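PDB 1SQ1: chorismate synthase, which catalyses, with reduced FMN as cofactor, the elimination of phosphate from 5-enolpyruvylshikimate-3-phosphate to give chorismate, the branch point of aromatic amino acid biosynthesis. Local coordinates for residues E36-N41 against V137-L142; Q40-K45 against A130-G135; G152-G157 against I287-F292; S176-L181 against D188-I193; A205-K210 against V330-M335. All coordinates share one frame; numbering follows the deposited sequence.

Interaction 1: E36-N41 against V137-L142; sequences EEFLQN and VAAMLL
Phe-38 and Leu-39, neighbours on the helix of residues 36-41, form the two sides of a shallow notch into which the end of Met-140, a selenomethionine, is inserted. The Met-140 chain leaves the helix of residues 137-142 almost extended and then bends at its last torsion (chi3 -139°), which brings the terminal methyl across the gap. There CE lies 3.9 Å from Leu-39 CB and, more loosely, 4.5 Å from Phe-38 CD1, approaching the Phe-38 ring at its edge and near its plane. Phe-38 is the reciprocal bump. With CG anti to the backbone N (chi1 170°), its ring reaches over to the small methyl of Ala-139, whose CB lies 3.7 Å from CE1 and 3.8 Å from CZ. This methyl sits oblique to the ring, and its small size is consistent with the ring's closeness to the helix. Between the segments the axes come within 9.7 Å and run at 133° to each other, closer to antiparallel than to perpendicular; Leu-39 and Val-137 bring their CA atoms to 6.8 Å. Leu-39 also packs on Ala-133 and Ala-136, earlier on the same partner helix, and Met-140 is backed by Phe-34. No hydrogen bond or ion pair spans the two segments, so the fit depends on dispersion and the exclusion of water from a partly buried seam.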
# COMPACT_ATOMS: atom_id res chain seq x y z
N GLU A 36 5.37 -29.59 3.76
CA GLU A 36 6.19 -29.13 4.88
C GLU A 36 7.58 -29.73 4.86
O GLU A 36 8.43 -29.36 5.67
CB GLU A 36 5.52 -29.43 6.21
CG GLU A 36 6.06 -28.57 7.34
CD GLU A 36 5.21 -28.63 8.61
OE1 GLU A 36 3.96 -28.53 8.50
OE2 GLU A 36 5.79 -28.77 9.71
N GLU A 37 7.82 -30.66 3.95
CA GLU A 37 9.13 -31.29 3.84
C GLU A 37 9.99 -30.38 2.99
O GLU A 37 11.09 -29.98 3.40
CB GLU A 37 9.00 -32.66 3.18
CG GLU A 37 10.30 -33.46 3.20
CD GLU A 37 10.13 -34.90 2.74
OE1 GLU A 37 9.72 -35.11 1.57
OE2 GLU A 37 10.41 -35.82 3.55
N PHE A 38 9.49 -30.05 1.80
CA PHE A 38 10.18 -29.17 0.88
C PHE A 38 10.57 -27.89 1.60
O PHE A 38 11.56 -27.24 1.26
CB PHE A 38 9.27 -28.84 -0.30
CG PHE A 38 9.79 -27.75 -1.19
CD1 PHE A 38 9.45 -26.43 -0.96
CD2 PHE A 38 10.64 -28.06 -2.25
CE1 PHE A 38 9.94 -25.42 -1.78
CE2 PHE A 38 11.14 -27.06 -3.08
CZ PHE A 38 10.79 -25.74 -2.85
N LEU A 39 9.76 -27.51 2.59
CA LEU A 39 10.03 -26.32 3.37
C LEU A 39 11.23 -26.59 4.26
O LEU A 39 12.23 -25.89 4.20
CB LEU A 39 8.83 -25.97 4.26
CG LEU A 39 9.13 -25.06 5.44
CD1 LEU A 39 9.40 -23.64 4.95
CD2 LEU A 39 7.97 -25.07 6.40
N GLN A 40 11.11 -27.63 5.08
CA GLN A 40 12.18 -27.99 5.99
C GLN A 40 13.50 -28.24 5.27
O GLN A 40 14.56 -27.93 5.80
CB GLN A 40 11.79 -29.21 6.81
CG GLN A 40 12.74 -29.49 7.95
CD GLN A 40 12.83 -28.33 8.92
OE1 GLN A 40 11.84 -27.95 9.55
NE2 GLN A 40 14.02 -27.75 9.05
N ASN A 41 13.44 -28.80 4.07
CA ASN A 41 14.66 -29.07 3.32
C ASN A 41 15.32 -27.80 2.83
O ASN A 41 16.54 -27.65 2.91
CB ASN A 41 14.39 -29.97 2.12
CG ASN A 41 14.13 -31.39 2.51
OD1 ASN A 41 14.79 -31.93 3.40
ND2 ASN A 41 13.17 -32.03 1.85
N VAL A 137 7.26 -21.61 1.00
CA VAL A 137 5.81 -21.60 0.93
C VAL A 137 5.35 -21.08 -0.41
O VAL A 137 4.44 -21.65 -1.00
CB VAL A 137 5.22 -20.70 2.02
CG1 VAL A 137 3.73 -20.53 1.80
CG2 VAL A 137 5.50 -21.29 3.38
N ALA A 138 5.96 -20.02 -0.91
CA ALA A 138 5.52 -19.49 -2.18
C ALA A 138 5.82 -20.44 -3.33
O ALA A 138 5.10 -20.45 -4.32
CB ALA A 138 6.16 -18.13 -2.44
N ALA A 139 6.87 -21.24 -3.20
CA ALA A 139 7.21 -22.18 -4.27
C ALA A 139 6.10 -23.22 -4.39
O ALA A 139 5.86 -23.76 -5.47
CB ALA A 139 8.54 -22.86 -4.01
N MSE A 140 5.42 -23.51 -3.28
CA MSE A 140 4.34 -24.46 -3.30
C MSE A 140 3.26 -24.00 -4.27
O MSE A 140 2.71 -24.81 -5.01
CB MSE A 140 3.79 -24.65 -1.88
CG MSE A 140 4.73 -25.43 -0.97
SE MSE A 140 4.28 -25.32 0.91
CE MSE A 140 6.06 -25.12 1.65
N LEU A 141 2.95 -22.71 -4.28
CA LEU A 141 1.94 -22.20 -5.22
C LEU A 141 2.50 -22.19 -6.63
O LEU A 141 1.76 -22.34 -7.59
CB LEU A 141 1.50 -20.79 -4.81
CG LEU A 141 0.46 -20.00 -5.63
CD1 LEU A 141 1.13 -19.19 -6.70
CD2 LEU A 141 -0.57 -20.94 -6.22
N LEU A 142 3.82 -22.02 -6.76
CA LEU A 142 4.48 -21.99 -8.06
C LEU A 142 4.53 -23.36 -8.72
O LEU A 142 4.48 -23.46 -9.95
CB LEU A 142 5.90 -21.44 -7.92
CG LEU A 142 6.04 -19.93 -7.73
CD1 LEU A 142 7.51 -19.56 -7.65
CD2 LEU A 142 5.39 -19.21 -8.91

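Interaction 2: Q40-K45 against A130-G135; sequences QNELDK and ARVAGG
Glu-42 O, which faces Val-132 across the helix pair, accepts a hydrogen bond from Lys-45 N of 2.9 Å, within the last turn of the segment 40-45. The same carbonyl oxygen lies 3.9 Å from Val-132 CG1, and Glu-42 CG passes that methyl at 4.1 Å, the two side chains meeting at about a right angle. Bent at chi2 (69°), the Glu-42 chain turns its carboxylate away from the valine, and OE1 forms a salt bridge with Arg-337 of helix 325-346. Leu-43 supplies the closer apolar contact. Its CD2 rests 3.8 Å from Val-132 CG1 and continues over the partner backbone to Ala-133, 3.9 Å from its N and 4.4 Å from its CB. Val-132 is therefore the main bump, covered by aliphatic carbons of two consecutive residues, and its other neighbours include Val-331 and Arg-46, the latter predicted to bind NADP(+). The Leu-43 and Val-132 CA atoms are 6.3 Å apart. With axes 9.0 Å apart and directions 147° apart, this is a roughly antiparallel helix-helix interface, part of the helical layer of the chorismate synthase fold.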
# COMPACT_ATOMS: atom_id res chain seq x y z
N GLN A 40 11.11 -27.63 5.08
CA GLN A 40 12.18 -27.99 5.99
C GLN A 40 13.50 -28.24 5.27
O GLN A 40 14.56 -27.93 5.80
CB GLN A 40 11.79 -29.21 6.81
CG GLN A 40 12.74 -29.49 7.95
CD GLN A 40 12.83 -28.33 8.92
OE1 GLN A 40 11.84 -27.95 9.55
NE2 GLN A 40 14.02 -27.75 9.05
N ASN A 41 13.44 -28.80 4.07
CA ASN A 41 14.66 -29.07 3.32
C ASN A 41 15.32 -27.80 2.83
O ASN A 41 16.54 -27.65 2.91
CB ASN A 41 14.39 -29.97 2.12
CG ASN A 41 14.13 -31.39 2.51
OD1 ASN A 41 14.79 -31.93 3.40
ND2 ASN A 41 13.17 -32.03 1.85
N GLU A 42 14.52 -26.88 2.32
CA GLU A 42 15.06 -25.63 1.81
C GLU A 42 15.79 -24.91 2.93
O GLU A 42 16.87 -24.36 2.72
CB GLU A 42 13.95 -24.75 1.25
CG GLU A 42 14.41 -23.86 0.12
CD GLU A 42 14.77 -24.64 -1.14
OE1 GLU A 42 15.26 -24.03 -2.10
OE2 GLU A 42 14.54 -25.86 -1.17
N LEU A 43 15.20 -24.91 4.12
CA LEU A 43 15.83 -24.23 5.24
C LEU A 43 17.21 -24.84 5.54
O LEU A 43 18.10 -24.14 6.03
CB LEU A 43 14.94 -24.30 6.49
CG LEU A 43 13.80 -23.28 6.58
CD1 LEU A 43 13.01 -23.51 7.85
CD2 LEU A 43 14.38 -21.87 6.58
N ASP A 44 17.38 -26.12 5.23
CA ASP A 44 18.65 -26.81 5.48
C ASP A 44 19.72 -26.47 4.44
O ASP A 44 20.90 -26.74 4.65
CB ASP A 44 18.44 -28.33 5.54
CG ASP A 44 17.62 -28.77 6.74
OD1 ASP A 44 17.71 -28.12 7.81
OD2 ASP A 44 16.88 -29.77 6.63
N LYS A 45 19.30 -25.87 3.33
CA LYS A 45 20.24 -25.48 2.29
C LYS A 45 21.06 -24.27 2.74
O LYS A 45 22.28 -24.25 2.57
CB LYS A 45 19.52 -25.17 0.97
CG LYS A 45 19.34 -26.38 0.07
CD LYS A 45 19.03 -25.95 -1.36
CE LYS A 45 19.07 -27.13 -2.32
NZ LYS A 45 18.83 -26.71 -3.73
N ALA A 130 14.09 -16.46 7.69
CA ALA A 130 12.70 -16.15 7.40
C ALA A 130 12.48 -16.06 5.89
O ALA A 130 11.61 -16.74 5.35
CB ALA A 130 12.31 -14.84 8.08
N ARG A 131 13.27 -15.24 5.20
CA ARG A 131 13.12 -15.07 3.76
C ARG A 131 13.04 -16.43 3.07
O ARG A 131 12.28 -16.61 2.13
CB ARG A 131 14.30 -14.28 3.21
CG ARG A 131 14.75 -13.13 4.12
CD ARG A 131 15.98 -12.40 3.59
NE ARG A 131 15.68 -11.54 2.45
CZ ARG A 131 15.76 -10.22 2.46
NH1 ARG A 131 15.46 -9.52 1.37
NH2 ARG A 131 16.14 -9.59 3.57
N VAL A 132 13.85 -17.38 3.54
CA VAL A 132 13.85 -18.73 2.98
C VAL A 132 12.52 -19.46 3.28
O VAL A 132 11.86 -19.96 2.36
CB VAL A 132 15.03 -19.56 3.52
CG1 VAL A 132 15.02 -20.97 2.93
CG2 VAL A 132 16.33 -18.87 3.20
N ALA A 133 12.11 -19.51 4.54
CA ALA A 133 10.85 -20.16 4.88
C ALA A 133 9.75 -19.63 3.96
O ALA A 133 9.10 -20.39 3.24
CB ALA A 133 10.49 -19.89 6.33
N GLY A 134 9.55 -18.31 4.00
CA GLY A 134 8.54 -17.67 3.18
C GLY A 134 8.61 -18.03 1.71
O GLY A 134 7.59 -18.36 1.10
N GLY A 135 9.80 -17.97 1.13
CA GLY A 135 9.95 -18.33 -0.27
C GLY A 135 9.52 -19.77 -0.53
O GLY A 135 8.90 -20.07 -1.56

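Interaction 3: G152-G157 against I287-F292; sequences GVFGVG and ILKTYF
Phe-154 and Lys-289 keep their CA atoms 9.6 Å apart because strands 148-156 and 286-292 are not adjacent: strand 205-212 runs between them, and the contact is made by side chains reaching over it. At Phe-154 and Gly-155 the first strand has a classic beta bulge, both residues facing Ala-206 of the middle strand. The Phe-154 ring, with CG held between the backbone N and the carbonyl carbon (chi1 72°), leads with its CZ atom. This carbon lies 3.9 Å from Tyr-291 OH, which meets the phenylalanine ring at its edge and in its plane, and 4.0 Å from Tyr-291 CE1. Lys-289 adds its aliphatic part, CD standing 4.0 Å from the same CZ. Both polar ends have partners outside the two segments: Tyr-291 OH, besides lying at the ring edge, is hydrogen-bonded to Glu-244, and Lys-289 NZ forms a salt bridge with Glu-165. These partners probably offset part of the cost of burying them. Phe-168 adds a further aromatic neighbour to Phe-154. The cluster lies on the face of the antiparallel sheet away from helix 325-346, bridging over strand 205-212, with strand 240-245 flanking Tyr-291 and Ile-249 of a neighbouring subunit packing on it.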
# COMPACT_ATOMS: atom_id res chain seq x y z
N GLY A 152 22.49 -20.91 -8.24
CA GLY A 152 23.76 -21.49 -7.85
C GLY A 152 24.91 -20.53 -8.05
O GLY A 152 24.77 -19.55 -8.78
N VAL A 153 26.05 -20.80 -7.42
CA VAL A 153 27.24 -19.94 -7.54
C VAL A 153 28.03 -20.23 -8.81
O VAL A 153 28.42 -21.37 -9.06
CB VAL A 153 28.21 -20.14 -6.35
CG1 VAL A 153 29.29 -19.07 -6.40
CG2 VAL A 153 27.47 -20.12 -5.04
N PHE A 154 28.28 -19.20 -9.61
CA PHE A 154 29.04 -19.40 -10.83
C PHE A 154 30.34 -18.63 -10.82
O PHE A 154 31.15 -18.76 -11.73
CB PHE A 154 28.23 -19.03 -12.06
CG PHE A 154 28.00 -17.55 -12.26
CD1 PHE A 154 28.77 -16.83 -13.17
CD2 PHE A 154 26.91 -16.91 -11.65
CE1 PHE A 154 28.44 -15.49 -13.49
CE2 PHE A 154 26.58 -15.58 -11.97
CZ PHE A 154 27.35 -14.87 -12.89
N GLY A 155 30.54 -17.84 -9.78
CA GLY A 155 31.75 -17.06 -9.67
C GLY A 155 32.13 -16.84 -8.23
O GLY A 155 31.28 -16.58 -7.37
N VAL A 156 33.42 -16.99 -7.94
CA VAL A 156 33.93 -16.77 -6.60
C VAL A 156 35.30 -16.11 -6.71
O VAL A 156 36.24 -16.70 -7.23
CB VAL A 156 34.08 -18.08 -5.82
CG1 VAL A 156 34.78 -17.80 -4.50
CG2 VAL A 156 32.71 -18.71 -5.59
N GLY A 157 35.40 -14.88 -6.24
CA GLY A 157 36.65 -14.17 -6.32
C GLY A 157 36.97 -13.87 -7.77
O GLY A 157 36.09 -13.48 -8.53
N ILE A 287 16.59 -15.24 -16.76
CA ILE A 287 18.04 -15.18 -16.55
C ILE A 287 18.37 -14.01 -15.63
O ILE A 287 18.48 -12.87 -16.07
CB ILE A 287 18.80 -14.96 -17.88
CG1 ILE A 287 18.30 -15.95 -18.94
CG2 ILE A 287 20.29 -15.17 -17.66
CD1 ILE A 287 18.49 -17.39 -18.54
N LEU A 288 18.54 -14.32 -14.35
CA LEU A 288 18.83 -13.30 -13.35
C LEU A 288 20.18 -13.53 -12.71
O LEU A 288 20.49 -14.64 -12.31
CB LEU A 288 17.77 -13.34 -12.25
CG LEU A 288 16.33 -13.39 -12.72
CD1 LEU A 288 15.39 -13.32 -11.53
CD2 LEU A 288 16.08 -12.25 -13.68
N LYS A 289 20.98 -12.49 -12.59
CA LYS A 289 22.28 -12.66 -11.96
C LYS A 289 22.44 -11.68 -10.82
O LYS A 289 22.24 -10.47 -10.99
CB LYS A 289 23.40 -12.46 -12.98
CG LYS A 289 23.26 -13.28 -14.25
CD LYS A 289 24.52 -13.16 -15.06
CE LYS A 289 24.36 -13.66 -16.48
NZ LYS A 289 23.46 -12.76 -17.28
N THR A 290 22.78 -12.20 -9.64
CA THR A 290 22.98 -11.41 -8.43
C THR A 290 24.43 -11.49 -7.95
O THR A 290 24.93 -12.57 -7.61
CB THR A 290 22.10 -11.91 -7.28
OG1 THR A 290 20.74 -11.92 -7.70
CG2 THR A 290 22.23 -11.00 -6.08
N TYR A 291 25.10 -10.34 -7.89
CA TYR A 291 26.48 -10.28 -7.45
C TYR A 291 26.66 -9.87 -6.00
O TYR A 291 26.31 -8.77 -5.60
CB TYR A 291 27.24 -9.32 -8.36
CG TYR A 291 27.17 -9.76 -9.79
CD1 TYR A 291 28.04 -10.73 -10.28
CD2 TYR A 291 26.20 -9.25 -10.64
CE1 TYR A 291 27.94 -11.19 -11.58
CE2 TYR A 291 26.09 -9.70 -11.94
CZ TYR A 291 26.95 -10.67 -12.40
OH TYR A 291 26.82 -11.13 -13.68
N PHE A 292 27.23 -10.77 -5.23
CA PHE A 292 27.47 -10.53 -3.82
C PHE A 292 28.88 -10.01 -3.54
O PHE A 292 29.87 -10.48 -4.13
CB PHE A 292 27.25 -11.81 -3.03
CG PHE A 292 25.81 -12.23 -2.93
CD1 PHE A 292 25.14 -12.74 -4.04
CD2 PHE A 292 25.14 -12.16 -1.72
CE1 PHE A 292 23.84 -13.18 -3.94
CE2 PHE A 292 23.83 -12.60 -1.60
CZ PHE A 292 23.18 -13.11 -2.72

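Interaction 4: S176-L181 against D188-I193; sequences SEIFCL and DFKNEI
Lys-190 and Glu-177 form a salt bridge across the contact, with NZ 2.7 Å from OE2, met on the syn side and 18° out of the carboxylate plane. A second, weak bond runs from the same NZ to OE1 at 2.9 Å, so the ammonium group is held chiefly by OE2, with OE1 in support. The lysine reaches there with a chain extended beyond CG, whereas Glu-177 is bent at chi2 (95°), and the two side chains meet at about a right angle. Glu-186, one helical turn before Lys-190, also pairs with NZ; its carboxylate comes close to that of Glu-177, and the shared lysine probably eases this like-charge approach. Beneath the ion pair lies Ile-178, the most deeply engaged residue of the loop. Its CD1 touches Phe-189 CB at 3.5 Å, coming at the edge of that ring, and Lys-190 CG at 3.8 Å, while CG2 makes a looser contact with Ile-193 CD1. Further along, Cys-180 SG lies 3.7 Å from Phe-189 CE2 in an oblique sulfur-aromatic contact, 4.8 Å from the ring centre. The loop itself is braced by Ser-176, whose OG accepts from Ile-178 N at 3.0 Å and, weakly, from Cys-180 N. Ser-176 is the first residue to leave helix 170-175, and the bond to Ile-178 N defines an ST turn, from which the connecting loop folds back against helix 186-198.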
# COMPACT_ATOMS: atom_id res chain seq x y z
N SER A 176 26.53 -30.07 -5.07
CA SER A 176 27.68 -29.30 -4.60
C SER A 176 27.47 -28.66 -3.23
O SER A 176 26.38 -28.17 -2.92
CB SER A 176 28.04 -28.20 -5.58
OG SER A 176 29.06 -27.37 -5.04
N GLU A 177 28.53 -28.64 -2.43
CA GLU A 177 28.47 -28.05 -1.10
C GLU A 177 28.40 -26.55 -1.22
O GLU A 177 28.08 -25.86 -0.25
CB GLU A 177 29.71 -28.43 -0.29
CG GLU A 177 30.15 -29.88 -0.45
CD GLU A 177 31.24 -30.04 -1.51
OE1 GLU A 177 31.06 -29.54 -2.65
OE2 GLU A 177 32.28 -30.67 -1.20
N ILE A 178 28.72 -26.02 -2.40
CA ILE A 178 28.68 -24.58 -2.60
C ILE A 178 27.78 -24.14 -3.76
O ILE A 178 27.79 -22.98 -4.17
CB ILE A 178 30.12 -24.00 -2.79
CG1 ILE A 178 30.85 -24.72 -3.92
CG2 ILE A 178 30.90 -24.13 -1.50
CD1 ILE A 178 32.22 -24.15 -4.22
N PHE A 179 26.99 -25.08 -4.27
CA PHE A 179 26.06 -24.81 -5.36
C PHE A 179 26.74 -24.41 -6.66
O PHE A 179 26.17 -23.68 -7.47
CB PHE A 179 25.06 -23.72 -4.94
CG PHE A 179 24.44 -23.95 -3.58
CD1 PHE A 179 24.65 -23.04 -2.55
CD2 PHE A 179 23.68 -25.09 -3.33
CE1 PHE A 179 24.11 -23.26 -1.28
CE2 PHE A 179 23.13 -25.32 -2.06
CZ PHE A 179 23.35 -24.40 -1.04
N CYS A 180 27.96 -24.90 -6.86
CA CYS A 180 28.73 -24.61 -8.06
C CYS A 180 27.95 -24.98 -9.32
O CYS A 180 27.31 -26.02 -9.36
CB CYS A 180 30.05 -25.39 -8.01
SG CYS A 180 31.15 -25.14 -9.45
N LEU A 181 28.02 -24.13 -10.35
CA LEU A 181 27.33 -24.37 -11.62
C LEU A 181 28.30 -24.71 -12.76
O LEU A 181 27.88 -24.98 -13.88
CB LEU A 181 26.50 -23.14 -12.04
CG LEU A 181 25.30 -22.75 -11.17
CD1 LEU A 181 24.68 -21.47 -11.71
CD2 LEU A 181 24.29 -23.87 -11.16
N ASP A 188 38.35 -24.60 -7.51
CA ASP A 188 38.91 -23.26 -7.33
C ASP A 188 38.05 -22.43 -6.38
O ASP A 188 38.57 -21.69 -5.54
CB ASP A 188 39.05 -22.54 -8.67
CG ASP A 188 39.90 -23.30 -9.66
OD1 ASP A 188 40.78 -22.68 -10.30
OD2 ASP A 188 39.67 -24.53 -9.80
N PHE A 189 36.74 -22.53 -6.53
CA PHE A 189 35.87 -21.79 -5.64
C PHE A 189 36.18 -22.20 -4.21
O PHE A 189 36.43 -21.36 -3.35
CB PHE A 189 34.40 -22.06 -5.96
CG PHE A 189 33.96 -21.58 -7.32
CD1 PHE A 189 34.69 -20.61 -8.00
CD2 PHE A 189 32.82 -22.10 -7.91
CE1 PHE A 189 34.28 -20.16 -9.26
CE2 PHE A 189 32.41 -21.65 -9.17
CZ PHE A 189 33.14 -20.68 -9.84
N LYS A 190 36.17 -23.51 -3.95
CA LYS A 190 36.42 -24.04 -2.61
C LYS A 190 37.72 -23.53 -2.02
O LYS A 190 37.78 -23.06 -0.88
CB LYS A 190 36.46 -25.57 -2.64
CG LYS A 190 35.13 -26.21 -2.96
CD LYS A 190 35.21 -27.71 -2.93
CE LYS A 190 33.85 -28.33 -3.14
NZ LYS A 190 33.91 -29.83 -3.12
N ASN A 191 38.77 -23.65 -2.82
CA ASN A 191 40.11 -23.21 -2.45
C ASN A 191 40.08 -21.72 -2.16
O ASN A 191 40.54 -21.28 -1.10
CB ASN A 191 41.05 -23.52 -3.61
CG ASN A 191 42.27 -22.64 -3.62
OD1 ASN A 191 42.59 -22.02 -4.64
ND2 ASN A 191 42.95 -22.56 -2.49
N GLU A 192 39.52 -20.94 -3.09
CA GLU A 192 39.43 -19.48 -2.95
C GLU A 192 38.72 -19.11 -1.65
O GLU A 192 39.11 -18.17 -0.97
CB GLU A 192 38.68 -18.88 -4.15
CG GLU A 192 38.31 -17.41 -3.99
CD GLU A 192 39.51 -16.49 -4.04
OE1 GLU A 192 39.35 -15.26 -3.88
OE2 GLU A 192 40.63 -17.00 -4.23
N ILE A 193 37.66 -19.85 -1.33
CA ILE A 193 36.89 -19.62 -0.12
C ILE A 193 37.70 -20.00 1.12
O ILE A 193 37.83 -19.22 2.06
CB ILE A 193 35.56 -20.43 -0.14
CG1 ILE A 193 34.61 -19.82 -1.18
CG2 ILE A 193 34.93 -20.46 1.26
CD1 ILE A 193 33.29 -20.56 -1.34

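Interaction 5: A205-K210 against V330-M335; sequences AAVFTK and VVASAM
Thr-209 and Val-207 meet Ala-332 where a central helix lies on an antiparallel sheet, an arrangement consistent with the beta-alpha-beta sandwich of chorismate synthases. Strand 205-212 is the middle member of its five-stranded sheet, and helix 325-346 passes over the face carrying these two side chains. The apolar part is slight: Ala-332 CB, which points at the strand, is 4.4 Å from Val-207 CG1. The small Ala-332 and Ser-333 are consistent with the close approach, the CA atoms of Thr-209 and Ser-333 being 6.7 Å apart. No hydrogen bond joins the two segments directly. The polar link is indirect, since Ser-151 OG, on adjacent strand 148-156, is hydrogen-bonded both to Thr-209 OG1 and to Ser-333 OG. One hydroxyl thus ties helix, strand and neighbouring strand together and satisfies both polar side chains in a buried setting. The backbone of the strand serves its sheet neighbours, Val-207 bonding to Thr-290 and Phe-208 to Gly-152. On the far side of the helix, Val-331 packs on Val-132 of helix 128-143. The threonine hydroxyl takes the position anti to its carbonyl carbon (chi1 -56°), which places OG1 4.0 Å from Ala-332 CB.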
# COMPACT_ATOMS: atom_id res chain seq x y z
N ALA A 205 31.05 -13.08 -4.53
CA ALA A 205 30.55 -14.19 -5.34
C ALA A 205 29.45 -13.75 -6.32
O ALA A 205 28.76 -12.77 -6.08
CB ALA A 205 30.02 -15.31 -4.45
N ALA A 206 29.32 -14.47 -7.43
CA ALA A 206 28.31 -14.17 -8.45
C ALA A 206 27.26 -15.29 -8.53
O ALA A 206 27.58 -16.44 -8.86
CB ALA A 206 28.98 -13.98 -9.80
N VAL A 207 26.01 -14.95 -8.23
CA VAL A 207 24.93 -15.94 -8.25
C VAL A 207 24.11 -15.92 -9.52
O VAL A 207 23.89 -14.86 -10.12
CB VAL A 207 24.00 -15.76 -7.06
CG1 VAL A 207 22.77 -16.61 -7.24
CG2 VAL A 207 24.72 -16.14 -5.79
N PHE A 208 23.65 -17.11 -9.92
CA PHE A 208 22.83 -17.27 -11.12
C PHE A 208 21.47 -17.89 -10.78
O PHE A 208 21.40 -19.02 -10.30
CB PHE A 208 23.53 -18.16 -12.13
CG PHE A 208 22.74 -18.39 -13.39
CD1 PHE A 208 22.46 -17.33 -14.25
CD2 PHE A 208 22.27 -19.66 -13.71
CE1 PHE A 208 21.72 -17.54 -15.42
CE2 PHE A 208 21.53 -19.87 -14.88
CZ PHE A 208 21.26 -18.81 -15.73
N THR A 209 20.40 -17.16 -11.05
CA THR A 209 19.06 -17.67 -10.78
C THR A 209 18.31 -17.86 -12.09
O THR A 209 18.09 -16.92 -12.84
CB THR A 209 18.23 -16.71 -9.93
OG1 THR A 209 18.91 -16.42 -8.70
CG2 THR A 209 16.90 -17.35 -9.63
N LYS A 210 17.93 -19.10 -12.34
CA LYS A 210 17.22 -19.45 -13.55
C LYS A 210 15.81 -19.88 -13.20
O LYS A 210 15.60 -20.63 -12.24
CB LYS A 210 17.95 -20.58 -14.27
CG LYS A 210 17.17 -21.24 -15.39
CD LYS A 210 18.11 -21.83 -16.41
CE LYS A 210 17.61 -23.16 -16.95
NZ LYS A 210 17.71 -24.22 -15.90
N VAL A 330 20.87 -19.25 -1.98
CA VAL A 330 19.66 -19.88 -1.47
C VAL A 330 18.56 -18.84 -1.21
O VAL A 330 17.38 -19.10 -1.40
CB VAL A 330 19.91 -20.66 -0.14
CG1 VAL A 330 18.65 -21.40 0.27
CG2 VAL A 330 21.07 -21.63 -0.30
N VAL A 331 18.98 -17.66 -0.76
CA VAL A 331 18.05 -16.58 -0.47
C VAL A 331 17.59 -15.91 -1.77
O VAL A 331 16.42 -15.56 -1.90
CB VAL A 331 18.70 -15.52 0.45
CG1 VAL A 331 17.76 -14.35 0.64
CG2 VAL A 331 19.05 -16.15 1.78
N ALA A 332 18.50 -15.76 -2.72
CA ALA A 332 18.14 -15.16 -4.00
C ALA A 332 17.01 -15.99 -4.61
O ALA A 332 16.17 -15.46 -5.33
CB ALA A 332 19.34 -15.14 -4.92
N SER A 333 17.00 -17.29 -4.33
CA SER A 333 15.94 -18.15 -4.85
C SER A 333 14.61 -17.82 -4.17
O SER A 333 13.62 -17.54 -4.84
CB SER A 333 16.26 -19.63 -4.64
OG SER A 333 17.11 -20.12 -5.67
N ALA A 334 14.61 -17.85 -2.84
CA ALA A 334 13.41 -17.56 -2.06
C ALA A 334 12.78 -16.25 -2.51
O ALA A 334 11.58 -16.19 -2.76
CB ALA A 334 13.76 -17.50 -0.58
N MSE A 335 13.58 -15.19 -2.61
CA MSE A 335 13.09 -13.89 -3.03
C MSE A 335 12.46 -13.91 -4.42
O MSE A 335 11.39 -13.33 -4.62
CB MSE A 335 14.21 -12.84 -2.99
CG MSE A 335 14.74 -12.50 -1.62
SE MSE A 335 13.38 -12.14 -0.29
CE MSE A 335 12.61 -10.50 -0.99

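How the interactions relate
Interactions 1 and 2 are successive turns of one seam between helices 36-45 and 128-143, their centres 8 Å apart. Interaction 5 lies behind it: Ala-334 CB touches Val-132 CA at 3.8 Å, and helix 325-346 lies between helix 128-143 and the sheet. Interactions 3 and 5 use opposite faces of that sheet, centres 7 Å apart, and a probable hydrogen bond from Phe-292 N to Ala-205 O, 2.7 Å, joins their strands. Interaction 4 borders the same sheet, with Val-156 CB against Phe-189 CD1. Arg-46, predicted to bind NADP(+), is about 4 Å from Val-132, and Lys-293, predicted to bind FMN, about 8 Å from Tyr-291, between side chains.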